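MP-4 (Mucuna pruriens, PDB 5DSS) probably acts as a Kunitz-type protease inhibitor of the seed and contributes to snake venom neutralization indirectly, by stimulating cross-reactive antibodies. Local coordinates at residues V62-R67 with T78-E83. Sequence-based numbering, arbitrary orientation.
Sequences VKFNIR and TELNIE
With CG1 of I82 anti to the backbone N (chi1 172°) and a turn at chi2 (74°), CD1 of I82 reaches over one face of the F64 ring, whose CG stands anti to its own carbonyl carbon. The methyl makes a CH-pi contact, CD1 lying 3.7 Å from the F64 ring centroid and displaced toward the rim, although its exact placing is approximate. CD1 of L80 meets the same ring obliquely, 3.4 Å from CD2 of F64, and I74 also packs on this phenylalanine.

N65 and N81 form a single antiparallel hydrogen-bonded pair, N81 N donating to N65 O at 2.7 Å; K63 N gives a second bond to E83 O at 2.8 Å. Between them F64 is the centre of an inverse gamma turn, and its carbonyl oxygen is hydrogen-bonded to ND1 of H17.

R67 bends at chi3 and crosses E83 at about a right angle, with NE 3.0 Å from OE2 of E83. This salt bridge rests on charge alone, since the oxygen sits well out of the guanidinium plane. CB of N81 lies at the edge of that guanidinium, 3.4 Å from NH1 of R67.

Further backbone hydrogen bonds join L80 with F128 and I82 with W96, an irregular, loop-rich arrangement consistent with the beta-trefoil fold of Kunitz-type inhibitors.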
# COMPACT_ATOMS: atom_id res chain seq x y z
N VAL A 62 3.30 -1.62 8.43
CA VAL A 62 3.27 -2.14 7.07
C VAL A 62 4.52 -2.98 6.77
O VAL A 62 5.64 -2.45 6.64
CB VAL A 62 3.23 -0.90 6.12
CG1 VAL A 62 2.78 -1.31 4.72
CG2 VAL A 62 2.33 0.21 6.68
N LYS A 63 4.33 -4.29 6.63
CA LYS A 63 5.46 -5.20 6.41
C LYS A 63 5.82 -5.54 4.95
O LYS A 63 5.25 -6.42 4.33
CB LYS A 63 5.27 -6.48 7.22
CG LYS A 63 6.18 -6.61 8.43
CD LYS A 63 5.78 -7.85 9.22
CE LYS A 63 6.77 -8.23 10.31
NZ LYS A 63 6.80 -7.30 11.48
N PHE A 64 6.84 -4.86 4.44
CA PHE A 64 7.32 -5.12 3.10
C PHE A 64 8.30 -6.32 3.08
O PHE A 64 9.51 -6.14 3.17
CB PHE A 64 8.03 -3.88 2.54
CG PHE A 64 7.13 -2.69 2.28
CD1 PHE A 64 6.60 -1.93 3.32
CD2 PHE A 64 6.85 -2.29 0.97
CE1 PHE A 64 5.79 -0.83 3.06
CE2 PHE A 64 6.05 -1.20 0.70
CZ PHE A 64 5.52 -0.47 1.75
N ASN A 65 7.77 -7.54 2.96
CA ASN A 65 8.59 -8.74 2.73
C ASN A 65 8.44 -9.13 1.27
O ASN A 65 7.35 -8.97 0.71
CB ASN A 65 8.09 -9.95 3.55
CG ASN A 65 7.48 -9.57 4.89
OD1 ASN A 65 8.00 -8.72 5.61
ND2 ASN A 65 6.36 -10.21 5.24
N ILE A 66 9.48 -9.65 0.61
CA ILE A 66 9.16 -10.45 -0.58
C ILE A 66 8.67 -11.51 0.36
O ILE A 66 9.44 -11.96 1.22
CB ILE A 66 10.35 -11.05 -1.36
CG1 ILE A 66 11.19 -9.97 -2.04
CG2 ILE A 66 9.80 -11.98 -2.43
CD1 ILE A 66 11.18 -10.05 -3.55
N ARG A 67 7.38 -11.78 0.32
CA ARG A 67 6.76 -12.39 1.45
C ARG A 67 7.11 -13.66 2.16
O ARG A 67 7.26 -13.60 3.41
CB ARG A 67 5.25 -12.25 1.33
CG ARG A 67 4.69 -11.23 2.31
CD ARG A 67 3.20 -11.43 2.40
NE ARG A 67 2.87 -12.85 2.55
CZ ARG A 67 2.54 -13.67 1.55
NH1 ARG A 67 2.48 -13.22 0.30
NH2 ARG A 67 2.27 -14.94 1.81
N THR A 78 12.40 -4.61 -7.00
CA THR A 78 12.45 -5.94 -6.44
C THR A 78 11.00 -6.15 -5.97
O THR A 78 10.42 -5.25 -5.35
CB THR A 78 13.51 -6.01 -5.31
OG1 THR A 78 13.62 -7.35 -4.79
CG2 THR A 78 13.20 -5.03 -4.17
N GLU A 79 10.39 -7.30 -6.26
CA GLU A 79 9.00 -7.58 -5.85
C GLU A 79 8.82 -7.59 -4.33
O GLU A 79 9.78 -7.49 -3.56
CB GLU A 79 8.54 -8.93 -6.41
CG GLU A 79 7.03 -9.20 -6.42
CD GLU A 79 6.65 -10.49 -7.19
OE1 GLU A 79 7.18 -11.55 -6.83
OE2 GLU A 79 5.86 -10.46 -8.17
N LEU A 80 7.57 -7.65 -3.91
CA LEU A 80 7.22 -7.97 -2.53
C LEU A 80 5.76 -8.03 -2.23
O LEU A 80 4.93 -7.48 -2.97
CB LEU A 80 7.90 -7.09 -1.49
CG LEU A 80 8.12 -5.61 -1.69
CD1 LEU A 80 6.90 -4.80 -1.29
CD2 LEU A 80 9.31 -5.32 -0.80
N ASN A 81 5.44 -8.68 -1.13
CA ASN A 81 4.06 -8.73 -0.69
C ASN A 81 3.88 -8.02 0.62
O ASN A 81 4.53 -8.31 1.64
CB ASN A 81 3.49 -10.16 -0.71
CG ASN A 81 2.94 -10.51 -2.07
OD1 ASN A 81 1.76 -10.24 -2.36
ND2 ASN A 81 3.79 -11.06 -2.94
N ILE A 82 2.99 -7.06 0.57
CA ILE A 82 2.79 -6.21 1.70
C ILE A 82 1.49 -6.56 2.45
O ILE A 82 0.52 -7.10 1.88
CB ILE A 82 2.94 -4.74 1.23
CG1 ILE A 82 2.55 -3.79 2.34
CG2 ILE A 82 2.23 -4.50 -0.10
CD1 ILE A 82 3.63 -3.75 3.41
N GLU A 83 1.52 -6.29 3.75
CA GLU A 83 0.41 -6.56 4.66
C GLU A 83 0.59 -5.71 5.93
O GLU A 83 1.71 -5.32 6.29
CB GLU A 83 0.45 -8.02 5.07
CG GLU A 83 1.20 -8.94 4.12
CD GLU A 83 1.19 -10.37 4.60
OE1 GLU A 83 1.73 -10.59 5.71
OE2 GLU A 83 0.65 -11.25 3.89